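Local coordinates for protein endo-beta-1,2-glucanase (Talaromyces funiculosus, PDB 6IMV) that hydrolyses internal linkages of beta-1,2-glucans as a fungal endo-acting glycoside hydrolase, and binds sophorose, at residues 167-172 and 307-312; 392-396 and 485-489. One frame throughout, in Å; residues are numbered along the deposited sequence.

Contact 1: 167-172 and 307-312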
loop_
_atom_site.group_PDB
_atom_site.type_symbol
_atom_site.label_atom_id
_atom_site.label_comp_id
_atom_site.label_asym_id
_atom_site.label_seq_id
_atom_site.Cartn_x
_atom_site.Cartn_y
_atom_site.Cartn_z
ATOM N N GLY A 167 -2.276 7.479 8.388
ATOM C CA GLY A 167 -0.999 6.958 8.897
ATOM C C GLY A 167 -0.043 6.625 7.764
ATOM O O GLY A 167 1.155 6.958 7.811
ATOM N N GLU A 168 -0.586 5.987 6.723
ATOM C CA GLU A 168 0.182 5.609 5.530
ATOM C C GLU A 168 0.719 6.861 4.824
ATOM O O GLU A 168 1.899 6.908 4.482
ATOM C CB GLU A 168 -0.664 4.750 4.590
ATOM C CG GLU A 168 -1.032 3.404 5.192
ATOM C CD GLU A 168 -2.040 2.577 4.411
ATOM O OE1 GLU A 168 -2.786 3.158 3.611
ATOM O OE2 GLU A 168 -2.072 1.358 4.609
ATOM N N LEU A 169 -0.138 7.864 4.619
ATOM C CA LEU A 169 0.249 9.076 3.909
ATOM C C LEU A 169 1.351 9.828 4.667
ATOM O O LEU A 169 2.299 10.335 4.057
ATOM C CB LEU A 169 -0.983 9.962 3.715
ATOM C CG LEU A 169 -0.736 11.330 3.073
ATOM C CD1 LEU A 169 0.014 11.216 1.756
ATOM C CD2 LEU A 169 -2.052 12.058 2.872
ATOM N N LEU A 170 1.222 9.924 5.992
ATOM C CA LEU A 170 2.093 10.791 6.777
ATOM C C LEU A 170 3.550 10.315 6.713
ATOM O O LEU A 170 4.459 11.136 6.514
ATOM C CB LEU A 170 1.569 10.874 8.210
ATOM C CG LEU A 170 0.331 11.749 8.360
ATOM C CD1 LEU A 170 -0.363 11.492 9.687
ATOM C CD2 LEU A 170 0.702 13.217 8.206
ATOM N N TRP A 171 3.781 9.005 6.838
ATOM C CA TRP A 171 5.156 8.475 6.773
ATOM C C TRP A 171 5.672 8.534 5.328
ATOM O O TRP A 171 6.876 8.648 5.113
ATOM C CB TRP A 171 5.253 7.074 7.392
ATOM C CG TRP A 171 5.089 7.098 8.880
ATOM C CD1 TRP A 171 3.991 6.699 9.587
ATOM C CD2 TRP A 171 6.034 7.589 9.854
ATOM N NE1 TRP A 171 4.193 6.897 10.924
ATOM C CE2 TRP A 171 5.437 7.438 11.120
ATOM C CE3 TRP A 171 7.320 8.134 9.779
ATOM C CZ2 TRP A 171 6.077 7.807 12.299
ATOM C CZ3 TRP A 171 7.956 8.514 10.942
ATOM C CH2 TRP A 171 7.345 8.339 12.185
ATOM N N ALA A 172 4.772 8.484 4.337
ATOM C CA ALA A 172 5.191 8.632 2.939
ATOM C C ALA A 172 5.710 10.061 2.706
ATOM O O ALA A 172 6.749 10.261 2.076
ATOM C CB ALA A 172 4.065 8.278 2.000
ATOM N N TRP A 307 1.646 -3.742 4.831
ATOM C CA TRP A 307 1.939 -2.406 4.277
ATOM C C TRP A 307 2.952 -1.610 5.116
ATOM O O TRP A 307 3.764 -0.880 4.549
ATOM C CB TRP A 307 0.620 -1.640 4.170
ATOM C CG TRP A 307 0.569 -0.409 3.321
ATOM C CD1 TRP A 307 1.255 0.759 3.484
ATOM C CD2 TRP A 307 -0.368 -0.177 2.249
ATOM N NE1 TRP A 307 0.845 1.682 2.556
ATOM C CE2 TRP A 307 -0.164 1.146 1.796
ATOM C CE3 TRP A 307 -1.364 -0.953 1.641
ATOM C CZ2 TRP A 307 -0.900 1.695 0.746
ATOM C CZ3 TRP A 307 -2.097 -0.407 0.608
ATOM C CH2 TRP A 307 -1.866 0.900 0.169
ATOM N N LYS A 308 2.867 -1.697 6.448
ATOM C CA LYS A 308 3.652 -0.840 7.344
ATOM C C LYS A 308 5.158 -0.985 7.088
ATOM O O LYS A 308 5.897 -0.028 7.280
ATOM C CB LYS A 308 3.332 -1.126 8.813
ATOM C CG LYS A 308 3.822 -2.467 9.342
ATOM C CD LYS A 308 3.213 -2.849 10.672
ATOM C CE LYS A 308 3.863 -4.070 11.286
ATOM N NZ LYS A 308 3.358 -4.332 12.654
ATOM N N VAL A 309 5.607 -2.170 6.655
ATOM C CA VAL A 309 7.044 -2.449 6.525
ATOM C C VAL A 309 7.631 -1.668 5.336
ATOM O O VAL A 309 8.842 -1.501 5.273
ATOM C CB VAL A 309 7.339 -3.957 6.413
ATOM C CG1 VAL A 309 6.686 -4.734 7.539
ATOM C CG2 VAL A 309 6.948 -4.525 5.057
ATOM N N LEU A 310 6.768 -1.184 4.430
ATOM C CA LEU A 310 7.178 -0.323 3.309
ATOM C C LEU A 310 7.562 1.077 3.800
ATOM O O LEU A 310 8.236 1.811 3.074
ATOM C CB LEU A 310 6.043 -0.183 2.289
ATOM C CG LEU A 310 5.681 -1.412 1.457
ATOM C CD1 LEU A 310 4.355 -1.183 0.748
ATOM C CD2 LEU A 310 6.770 -1.739 0.445
ATOM N N GLU A 311 7.070 1.476 4.976
ATOM C CA GLU A 311 7.084 2.892 5.372
ATOM C C GLU A 311 7.965 3.150 6.605
ATOM O O GLU A 311 8.376 4.263 6.808
ATOM C CB GLU A 311 5.656 3.374 5.622
ATOM C CG GLU A 311 4.746 3.180 4.417
ATOM C CD GLU A 311 3.583 4.150 4.334
ATOM O OE1 GLU A 311 3.743 5.338 4.759
ATOM O OE2 GLU A 311 2.520 3.723 3.869
ATOM N N MET A 312 8.237 2.142 7.433
ATOM C CA MET A 312 9.097 2.316 8.609
ATOM C C MET A 312 10.046 1.133 8.699
ATOM O O MET A 312 9.729 0.054 8.206
ATOM C CB MET A 312 8.270 2.431 9.893
ATOM C CG MET A 312 7.346 3.634 9.883
ATOM S SD MET A 312 6.477 3.854 11.432
ATOM C CE MET A 312 7.742 4.632 12.442
#

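Contact 2: 392-396 and 485-489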
loop_
_atom_site.group_PDB
_atom_site.type_symbol
_atom_site.label_atom_id
_atom_site.label_comp_id
_atom_site.label_asym_id
_atom_site.label_seq_id
_atom_site.Cartn_x
_atom_site.Cartn_y
_atom_site.Cartn_z
ATOM N N PHE A 392 11.663 -9.652 0.326
ATOM C CA PHE A 392 12.611 -10.693 0.755
ATOM C C PHE A 392 13.333 -11.355 -0.423
ATOM O O PHE A 392 14.491 -11.753 -0.286
ATOM C CB PHE A 392 11.905 -11.749 1.614
ATOM C CG PHE A 392 11.634 -11.253 3.010
ATOM C CD1 PHE A 392 12.662 -11.196 3.937
ATOM C CD2 PHE A 392 10.379 -10.789 3.375
ATOM C CE1 PHE A 392 12.437 -10.700 5.207
ATOM C CE2 PHE A 392 10.152 -10.295 4.649
ATOM C CZ PHE A 392 11.183 -10.251 5.562
ATOM N N ASP A 393 12.646 -11.523 -1.553
ATOM C CA ASP A 393 13.211 -12.256 -2.678
ATOM C C ASP A 393 12.498 -11.805 -3.956
ATOM O O ASP A 393 11.419 -12.271 -4.266
ATOM C CB ASP A 393 13.097 -13.761 -2.423
ATOM C CG ASP A 393 13.752 -14.636 -3.473
ATOM O OD1 ASP A 393 13.822 -14.204 -4.654
ATOM O OD2 ASP A 393 14.191 -15.750 -3.098
ATOM N N LYS A 394 13.127 -10.892 -4.697
ATOM C CA LYS A 394 12.482 -10.266 -5.836
ATOM C C LYS A 394 12.291 -11.283 -6.974
ATOM O O LYS A 394 11.336 -11.149 -7.721
ATOM C CB LYS A 394 13.194 -8.962 -6.207
ATOM C CG LYS A 394 14.633 -9.057 -6.680
ATOM C CD LYS A 394 15.323 -7.701 -6.636
ATOM C CE LYS A 394 16.567 -7.675 -7.503
ATOM N NZ LYS A 394 17.279 -6.382 -7.372
ATOM N N GLY A 395 13.150 -12.305 -7.067
ATOM C CA GLY A 395 12.987 -13.357 -8.058
ATOM C C GLY A 395 11.715 -14.154 -7.825
ATOM O O GLY A 395 10.891 -14.324 -8.733
ATOM N N VAL A 396 11.558 -14.639 -6.592
ATOM C CA VAL A 396 10.401 -15.434 -6.226
ATOM C C VAL A 396 9.145 -14.559 -6.364
ATOM O O VAL A 396 8.174 -14.983 -6.987
ATOM C CB VAL A 396 10.548 -16.047 -4.818
ATOM C CG1 VAL A 396 9.248 -16.660 -4.339
ATOM C CG2 VAL A 396 11.665 -17.081 -4.767
ATOM N N PRO A 485 12.084 -23.373 2.569
ATOM C CA PRO A 485 12.336 -22.436 1.477
ATOM C C PRO A 485 11.037 -21.844 0.916
ATOM O O PRO A 485 9.967 -22.493 1.010
ATOM C CB PRO A 485 13.014 -23.298 0.402
ATOM C CG PRO A 485 13.573 -24.471 1.177
ATOM C CD PRO A 485 12.513 -24.742 2.226
ATOM N N PHE A 486 11.135 -20.636 0.348
ATOM C CA PHE A 486 10.040 -20.067 -0.411
ATOM C C PHE A 486 9.674 -21.030 -1.546
ATOM O O PHE A 486 10.550 -21.668 -2.126
ATOM C CB PHE A 486 10.395 -18.704 -1.013
ATOM C CG PHE A 486 10.575 -17.547 -0.060
ATOM C CD1 PHE A 486 10.337 -17.661 1.297
ATOM C CD2 PHE A 486 10.956 -16.308 -0.555
ATOM C CE1 PHE A 486 10.530 -16.576 2.138
ATOM C CE2 PHE A 486 11.116 -15.214 0.281
ATOM C CZ PHE A 486 10.944 -15.362 1.633
ATOM N N CYS A 487 8.378 -21.112 -1.852
ATOM C CA CYS A 487 7.877 -21.979 -2.910
ATOM C C CYS A 487 7.679 -21.157 -4.186
ATOM O O CYS A 487 7.402 -19.953 -4.129
ATOM C CB CYS A 487 6.585 -22.666 -2.479
ATOM S SG CYS A 487 6.842 -23.910 -1.179
ATOM N N LEU A 488 7.843 -21.824 -5.330
ATOM C CA LEU A 488 7.607 -21.257 -6.645
ATOM C C LEU A 488 6.251 -21.757 -7.148
ATOM O O LEU A 488 5.790 -22.821 -6.733
ATOM C CB LEU A 488 8.736 -21.684 -7.596
ATOM C CG LEU A 488 10.038 -20.875 -7.543
ATOM C CD1 LEU A 488 9.806 -19.403 -7.821
ATOM C CD2 LEU A 488 10.747 -21.042 -6.208
ATOM N N PRO A 489 5.577 -21.015 -8.056
ATOM C CA PRO A 489 4.301 -21.449 -8.621
ATOM C C PRO A 489 4.376 -22.846 -9.261
ATOM O O PRO A 489 5.336 -23.140 -9.937
ATOM C CB PRO A 489 3.969 -20.434 -9.724
ATOM C CG PRO A 489 4.900 -19.251 -9.489
ATOM C CD PRO A 489 6.039 -19.734 -8.611
#

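Contact 1: 167-172 and 307-312
Glu168 lays its carboxylate over one face of the Trp307 indole, the two planes only 12° apart, with OE2 of Glu168 3.3 Å from CD2 of Trp307. Behind it, CG of Glu168 makes a CH-pi contact with the five-membered ring of Trp307, 4.0 Å from that centroid. At the edge of the same indole, NE1 of Trp307 gives a weak, bent hydrogen bond to OE2 of Glu311 (2.9 Å, 128°). The same carboxylate lies along the helix, OE1 of Glu311 3.5 Å from CB of Trp171. Trp171, about one helical turn on from Glu168, has Met312 across one face in a Met-aromatic contact, SD of Met312 3.9 Å from the centroid of the five-membered ring. A bend at chi3 (79°) carries the methionine methyl over the six-membered ring, where CE of Met312 meets CZ2 of Trp171 at 3.6 Å. The arrangement joins the loop between strand 290-296 and helix 318-337 to helix 163-182, in what is probably the (alpha/alpha)6 barrel of this family; Glu168 is about 6 Å by its side chain from bound glucose units. Further out, Leu253 O on helix 252-261 accepts from NE1 of Trp171, Leu253 and Trp256 touch Met312, and Ser84 of helix 80-94 packs on both Glu168 and Trp307.

Contact 2: 392-396 and 485-489
The Phe486 ring meets residues 392-396 mainly along its edge: CB of Phe392 lies in the ring plane, 3.7 Å from CZ of Phe486, and CB of Asp393 approaches near that plane, 3.7 Å from CE2 of Phe486. Neither face is squarely occupied by an atom of 392-396; CG1 of Val396 comes in obliquely, 4.1 Å from CB of Phe486. The Phe392 ring itself leads away to Tyr315 and to Arg321 and Gln325 of helix 318-337, so the two phenylalanines join through a CB and a ring edge and not as stacked rings. Val396 divides its methyls: CG1 rests 3.8 Å from O of Cys487, while CG2 faces CD1 of Leu488 at 4.3 Å. With its CG anti to the backbone N (chi1 -175°), Asp393 turns OD1 onto the first turn of helix 394-405 and serves as its N-cap, accepting from N of Val396 at 3.0 Å in a nearly straight bond (173°) that arrives from above the carboxylate plane. Shortening Phe486 to an alanine is likely to open a gap beside CB of Phe392 and CB of Asp393, leaving the start of the helix less firmly packed against 485-489. Beyond the pair, Cys487 is tied by a disulfide to Cys333. No hydrogen bond crosses between the two segments, so they meet mainly by apolar packing; the polar link from the loop to helix 394-405 comes just beyond, from NE1 of Trp400 to O of Cys487.

In the fold
Contact 1 is buried, its centre about 8 Å from the centre of the chain; contact 2 sits near the surface, about 20 Å out. Their centres lie 24 Å apart, and their nearest atoms, about 7 Å apart, do not touch. Each joins the end or side of a helix to a loop, and helix 318-337 connects them: it follows the loop of contact 1 and packs on both segments of contact 2. Tyr315, just before that helix, touches Val309 of one contact and Phe392 of the other. Chemistry follows place: carboxylates, indoles and a thioether near the bound sugar in contact 1, aliphatic and phenyl packing beside a disulfide in contact 2.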